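Local coordinates for Slr1438 protein (PDB 3K25), which probably acts as an isomerase of the aldose 1-epimerase family that binds carbohydrate, although its own reaction is not established, at residues A[66-71]-A[91-96]; A[162-167]-A[252-257]. One frame throughout, in Å; residues are numbered along the deposited sequence.

Contact 1: A[66-71]-A[91-96]; sequences ILFPIC and HGFARD
The loop carrying the H-G-F-A-R sequence, a signature that lines the sugar pocket in related aldose 1-epimerases of the galactose mutarotase fold and probably does so here, meets the end of strand 66-67 through the carbonyl of F68. F68 O takes the N-H of F93 at 3.1 Å, with an N-H...O angle of 147°, and a weak second bond from A94 N at 3.4 Å; G92 CA adds a CA-H...O contact, so three successive loop residues converge on one oxygen. A further weak bond runs from F68 N to H91 O. Glycine suits position 92 because its phi is positive and a CB would run into F68 O. The peptide bond before P69 is cis, and the proline ring crosses the F93 side chain at about a right angle, with P69 CD lying over one face of the F93 ring in a CH-pi contact, 3.5 Å from F93 CZ. The F93 chi1 of 43° sets CG between the backbone N and carbonyl carbon, bringing the ring back over P69 and F68 O. The F68 ring packs among F130, L132 and F159, with CD2 still touching F93 CE1, and its CB lies 3.9 Å from A94 CB; the small alanine fits here, while I66 CG2 touches the same methyl more distantly. A94 O receives a hydrogen bond from W99 NE1, farther along the same loop. H91 and L67 run side by side, pointing the same way. The two methyls of leucine spread across the imidazole: L67 CD1 reaches H91 CD2 at 3.7 Å, and L67 CD2 makes a CH-pi contact over one face toward its rim, 3.5 Å from H91 CG.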
loop_
_atom_site.group_PDB
_atom_site.type_symbol
_atom_site.label_atom_id
_atom_site.label_comp_id
_atom_site.label_asym_id
_atom_site.label_seq_id
_atom_site.Cartn_x
_atom_site.Cartn_y
_atom_site.Cartn_z
ATOM N N ILE A 66 3.228 -0.129 2.574
ATOM C CA ILE A 66 2.300 -0.788 3.482
ATOM C C ILE A 66 1.987 0.129 4.654
ATOM O O ILE A 66 2.900 0.690 5.267
ATOM C CB ILE A 66 2.931 -2.091 4.002
ATOM C CG1 ILE A 66 3.215 -3.012 2.815
ATOM C CG2 ILE A 66 2.027 -2.759 5.032
ATOM C CD1 ILE A 66 4.028 -4.226 3.171
ATOM N N LEU A 67 0.698 0.270 4.968
ATOM C CA LEU A 67 0.259 1.127 6.075
ATOM C C LEU A 67 -0.241 0.286 7.260
ATOM O O LEU A 67 -1.301 -0.362 7.174
ATOM C CB LEU A 67 -0.852 2.074 5.591
ATOM C CG LEU A 67 -0.707 2.629 4.158
ATOM C CD1 LEU A 67 -1.910 3.500 3.841
ATOM C CD2 LEU A 67 0.585 3.416 4.000
ATOM N N PHE A 68 0.512 0.307 8.364
ATOM C CA PHE A 68 0.163 -0.466 9.566
ATOM C C PHE A 68 0.942 0.040 10.790
ATOM O O PHE A 68 2.131 0.333 10.696
ATOM C CB PHE A 68 0.497 -1.945 9.325
ATOM C CG PHE A 68 0.335 -2.817 10.539
ATOM C CD1 PHE A 68 -0.882 -3.443 10.813
ATOM C CD2 PHE A 68 1.408 -3.039 11.400
ATOM C CE1 PHE A 68 -1.017 -4.277 11.917
ATOM C CE2 PHE A 68 1.274 -3.864 12.503
ATOM C CZ PHE A 68 0.061 -4.488 12.762
ATOM N N PRO A 69 0.303 0.111 11.968
ATOM C CA PRO A 69 -1.075 -0.226 12.327
ATOM C C PRO A 69 -2.123 0.869 12.092
ATOM O O PRO A 69 -3.197 0.818 12.673
ATOM C CB PRO A 69 -0.953 -0.601 13.797
ATOM C CG PRO A 69 0.067 0.403 14.284
ATOM C CD PRO A 69 1.107 0.382 13.180
ATOM N N ILE A 70 -1.812 1.869 11.271
ATOM C CA ILE A 70 -2.805 2.902 10.955
ATOM C C ILE A 70 -2.583 3.410 9.540
ATOM O O ILE A 70 -1.496 3.250 8.966
ATOM C CB ILE A 70 -2.759 4.169 11.883
ATOM C CG1 ILE A 70 -1.456 4.949 11.647
ATOM C CG2 ILE A 70 -2.945 3.770 13.343
ATOM C CD1 ILE A 70 -1.370 6.292 12.378
ATOM N N CYS A 71 -3.627 4.014 8.980
ATOM C CA CYS A 71 -3.555 4.607 7.660
ATOM C C CYS A 71 -3.765 6.106 7.905
ATOM O O CYS A 71 -4.697 6.512 8.608
ATOM C CB CYS A 71 -4.643 4.025 6.752
ATOM S SG CYS A 71 -4.555 2.214 6.539
ATOM N N HIS A 91 0.895 6.618 8.926
ATOM C CA HIS A 91 1.001 5.333 8.237
ATOM C C HIS A 91 1.732 4.262 9.017
ATOM O O HIS A 91 2.102 3.220 8.468
ATOM C CB HIS A 91 1.670 5.517 6.879
ATOM C CG HIS A 91 0.851 6.324 5.930
ATOM N ND1 HIS A 91 1.405 7.211 5.031
ATOM C CD2 HIS A 91 -0.489 6.382 5.744
ATOM C CE1 HIS A 91 0.439 7.783 4.332
ATOM N NE2 HIS A 91 -0.719 7.298 4.748
ATOM N N GLY A 92 1.956 4.524 10.299
ATOM C CA GLY A 92 2.616 3.538 11.136
ATOM C C GLY A 92 4.116 3.368 10.978
ATOM O O GLY A 92 4.847 4.323 10.703
ATOM N N PHE A 93 4.574 2.135 11.142
ATOM C CA PHE A 93 6.000 1.837 11.055
ATOM C C PHE A 93 6.349 0.670 10.139
ATOM O O PHE A 93 7.522 0.431 9.864
ATOM C CB PHE A 93 6.533 1.547 12.459
ATOM C CG PHE A 93 5.629 0.669 13.276
ATOM C CD1 PHE A 93 5.433 -0.672 12.926
ATOM C CD2 PHE A 93 4.969 1.183 14.400
ATOM C CE1 PHE A 93 4.595 -1.497 13.683
ATOM C CE2 PHE A 93 4.123 0.368 15.174
ATOM C CZ PHE A 93 3.937 -0.977 14.814
ATOM N N ALA A 94 5.341 -0.064 9.689
ATOM C CA ALA A 94 5.592 -1.208 8.832
ATOM C C ALA A 94 6.421 -0.787 7.620
ATOM O O ALA A 94 7.363 -1.487 7.218
ATOM C CB ALA A 94 4.279 -1.824 8.393
ATOM N N ARG A 95 6.082 0.372 7.060
ATOM C CA ARG A 95 6.776 0.891 5.886
ATOM C C ARG A 95 8.253 1.168 6.163
ATOM O O ARG A 95 9.089 1.033 5.273
ATOM C CB ARG A 95 6.110 2.192 5.433
ATOM C CG ARG A 95 6.454 3.352 6.349
ATOM C CD ARG A 95 5.382 4.417 6.421
ATOM N NE ARG A 95 5.344 5.263 5.244
ATOM C CZ ARG A 95 5.135 6.570 5.285
ATOM N NH1 ARG A 95 4.951 7.178 6.445
ATOM N NH2 ARG A 95 5.098 7.267 4.163
ATOM N N ASP A 96 8.551 1.549 7.405
ATOM C CA ASP A 96 9.894 1.913 7.856
ATOM C C ASP A 96 10.784 0.817 8.431
ATOM O O ASP A 96 11.891 1.113 8.871
ATOM C CB ASP A 96 9.790 3.002 8.927
ATOM C CG ASP A 96 8.872 4.131 8.526
ATOM O OD1 ASP A 96 9.138 4.782 7.492
ATOM O OD2 ASP A 96 7.879 4.368 9.245
#

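Contact 2: A[162-167]-A[252-257]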
loop_
_atom_site.group_PDB
_atom_site.type_symbol
_atom_site.label_atom_id
_atom_site.label_comp_id
_atom_site.label_asym_id
_atom_site.label_seq_id
_atom_site.Cartn_x
_atom_site.Cartn_y
_atom_site.Cartn_z
ATOM N N GLY A 162 -3.241 -0.937 5.268
ATOM C CA GLY A 162 -3.482 -0.370 3.957
ATOM C C GLY A 162 -2.345 -0.549 2.970
ATOM O O GLY A 162 -1.182 -0.730 3.346
ATOM N N PHE A 163 -2.684 -0.512 1.690
ATOM C CA PHE A 163 -1.688 -0.643 0.636
ATOM C C PHE A 163 -1.789 0.650 -0.143
ATOM O O PHE A 163 -2.889 1.112 -0.465
ATOM C CB PHE A 163 -1.973 -1.877 -0.226
ATOM C CG PHE A 163 -1.691 -3.182 0.490
ATOM C CD1 PHE A 163 -0.435 -3.774 0.419
ATOM C CD2 PHE A 163 -2.667 -3.784 1.283
ATOM C CE1 PHE A 163 -0.150 -4.950 1.128
ATOM C CE2 PHE A 163 -2.399 -4.954 1.996
ATOM C CZ PHE A 163 -1.136 -5.539 1.918
ATOM N N HIS A 164 -0.631 1.231 -0.431
ATOM C CA HIS A 164 -0.539 2.521 -1.088
ATOM C C HIS A 164 0.107 2.439 -2.479
ATOM O O HIS A 164 1.080 3.144 -2.765
ATOM C CB HIS A 164 0.272 3.417 -0.140
ATOM C CG HIS A 164 0.309 4.860 -0.518
ATOM N ND1 HIS A 164 0.225 5.865 0.420
ATOM C CD2 HIS A 164 0.503 5.472 -1.711
ATOM C CE1 HIS A 164 0.370 7.035 -0.178
ATOM N NE2 HIS A 164 0.541 6.824 -1.471
ATOM N N PRO A 165 -0.440 1.603 -3.372
ATOM C CA PRO A 165 0.150 1.486 -4.713
ATOM C C PRO A 165 0.205 2.775 -5.534
ATOM O O PRO A 165 -0.764 3.536 -5.598
ATOM C CB PRO A 165 -0.721 0.425 -5.384
ATOM C CG PRO A 165 -2.077 0.714 -4.801
ATOM C CD PRO A 165 -1.746 0.918 -3.313
ATOM N N TYR A 166 1.355 2.998 -6.162
ATOM C CA TYR A 166 1.576 4.148 -7.036
ATOM C C TYR A 166 1.543 3.635 -8.475
ATOM O O TYR A 166 2.564 3.167 -8.984
ATOM C CB TYR A 166 2.951 4.757 -6.789
ATOM C CG TYR A 166 3.104 5.492 -5.487
ATOM C CD1 TYR A 166 3.109 6.882 -5.455
ATOM C CD2 TYR A 166 3.302 4.800 -4.295
ATOM C CE1 TYR A 166 3.317 7.569 -4.278
ATOM C CE2 TYR A 166 3.512 5.475 -3.104
ATOM C CZ TYR A 166 3.524 6.864 -3.100
ATOM O OH TYR A 166 3.774 7.550 -1.931
ATOM N N PHE A 167 0.387 3.709 -9.128
ATOM C CA PHE A 167 0.285 3.239 -10.504
ATOM C C PHE A 167 0.795 4.276 -11.492
ATOM O O PHE A 167 0.515 5.476 -11.347
ATOM C CB PHE A 167 -1.149 2.872 -10.811
ATOM C CG PHE A 167 -1.672 1.778 -9.940
ATOM C CD1 PHE A 167 -1.128 0.501 -10.017
ATOM C CD2 PHE A 167 -2.706 2.020 -9.035
ATOM C CE1 PHE A 167 -1.600 -0.520 -9.216
ATOM C CE2 PHE A 167 -3.189 1.007 -8.226
ATOM C CZ PHE A 167 -2.637 -0.275 -8.315
ATOM N N CYS A 252 -2.612 6.959 -7.340
ATOM C CA CYS A 252 -2.798 5.983 -6.276
ATOM C C CYS A 252 -4.280 5.642 -6.073
ATOM O O CYS A 252 -5.108 6.517 -5.851
ATOM C CB CYS A 252 -2.205 6.513 -4.957
ATOM S SG CYS A 252 -0.418 6.944 -4.968
ATOM N N LEU A 253 -4.606 4.365 -6.182
ATOM C CA LEU A 253 -5.961 3.878 -5.968
ATOM C C LEU A 253 -5.687 2.908 -4.828
ATOM O O LEU A 253 -5.370 1.744 -5.058
ATOM C CB LEU A 253 -6.461 3.139 -7.208
ATOM C CG LEU A 253 -7.966 2.889 -7.252
ATOM C CD1 LEU A 253 -8.684 4.200 -7.040
ATOM C CD2 LEU A 253 -8.363 2.278 -8.589
ATOM N N GLU A 254 -5.802 3.401 -3.600
ATOM C CA GLU A 254 -5.456 2.617 -2.423
ATOM C C GLU A 254 -6.537 2.021 -1.514
ATOM O O GLU A 254 -7.444 2.717 -1.045
ATOM C CB GLU A 254 -4.504 3.451 -1.551
ATOM C CG GLU A 254 -3.907 4.658 -2.254
ATOM C CD GLU A 254 -3.323 5.669 -1.288
ATOM O OE1 GLU A 254 -2.917 6.772 -1.731
ATOM O OE2 GLU A 254 -3.267 5.361 -0.080
ATOM N N PRO A 255 -6.432 0.712 -1.241
ATOM C CA PRO A 255 -7.380 0.010 -0.374
ATOM C C PRO A 255 -6.936 0.126 1.093
ATOM O O PRO A 255 -5.822 -0.261 1.437
ATOM C CB PRO A 255 -7.318 -1.423 -0.898
ATOM C CG PRO A 255 -5.890 -1.553 -1.308
ATOM C CD PRO A 255 -5.619 -0.246 -2.012
ATOM N N TRP A 256 -7.809 0.671 1.938
ATOM C CA TRP A 256 -7.543 0.854 3.373
ATOM C C TRP A 256 -8.590 0.103 4.173
ATOM O O TRP A 256 -9.773 0.117 3.814
ATOM C CB TRP A 256 -7.648 2.330 3.762
ATOM C CG TRP A 256 -6.536 3.202 3.293
ATOM C CD1 TRP A 256 -5.607 2.921 2.324
ATOM C CD2 TRP A 256 -6.259 4.532 3.740
ATOM N NE1 TRP A 256 -4.774 3.997 2.145
ATOM C CE2 TRP A 256 -5.152 5.000 3.001
ATOM C CE3 TRP A 256 -6.842 5.376 4.695
ATOM C CZ2 TRP A 256 -4.616 6.273 3.186
ATOM C CZ3 TRP A 256 -6.308 6.643 4.878
ATOM C CH2 TRP A 256 -5.207 7.079 4.127
ATOM N N SER A 257 -8.185 -0.535 5.264
ATOM C CA SER A 257 -9.165 -1.269 6.058
ATOM C C SER A 257 -10.056 -0.253 6.770
ATOM O O SER A 257 -11.225 -0.521 7.092
ATOM C CB SER A 257 -8.473 -2.203 7.070
ATOM O OG SER A 257 -7.693 -1.483 8.009
#
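Segments 162-167 and 252-257 pair strand 157-168, broken by a bulge or short loop, antiparallel with 250-256 in the core of the galactose mutarotase fold. F163 N donates to P255 O at 3.2 Å, N-H...O angle 165°; P255 has no N-H to return, and CA-H...O contacts from G162 to P255 O and C252 to P165 O supplement the bond. At G162 a CB would crowd W256 CD1. H164, its CG opposite the backbone N (chi1 -171°), stacks on E254, planes 26° apart, with E254 OE1 over the imidazole centre, 3.5 Å from H164 NE2 but not hydrogen-bonded. The pair is placed consistently with the catalytic histidine and glutamate of related epimerases. W256 NE1 gives E254 OE2 a bent bond on its anti side, 3.0 Å, limiting the carboxylate's turning. Shortening E254 to an alanine would probably cost the indole N-H its acceptor and the H164 face its stacked partner. C252 SG rests on the Y166 ring, 3.6 Å from Y166 CD1, a sulfur-aromatic contact. Apolar pairs are F163 CB with P255 CG and F167 CE2 with L253 CB. Strand 239-245 flanks 250-256 in the sheet, its W243 meeting H164, C252 and E254; strands 227-233 and 276-287 of a second sheet pack on F167, L253, F163, P165 and P255.

Overall arrangement
After the four-stranded sheet of residues 14-44 the chain reaches strand 66-67, and contact 1 closes the short excursion through strands 78-81 and 84-87 by bringing 91-96 back beside it. Contact 2 opens afterwards: from 162-167 the chain runs through 84 residues, many of them in strands, before 252-257 returns beside it. The two closures are thus in series, neither enclosing nor crossing the other. They meet in space on one antiparallel sheet, where strand 157-168 pairs with both 66-67 and 250-256. L67 N and G162 O, 2.7 Å apart, probably form a hydrogen bond, and W256 packs against L67 and C71, tying 66-71, and through it the loop of 91-96, to the paired strands.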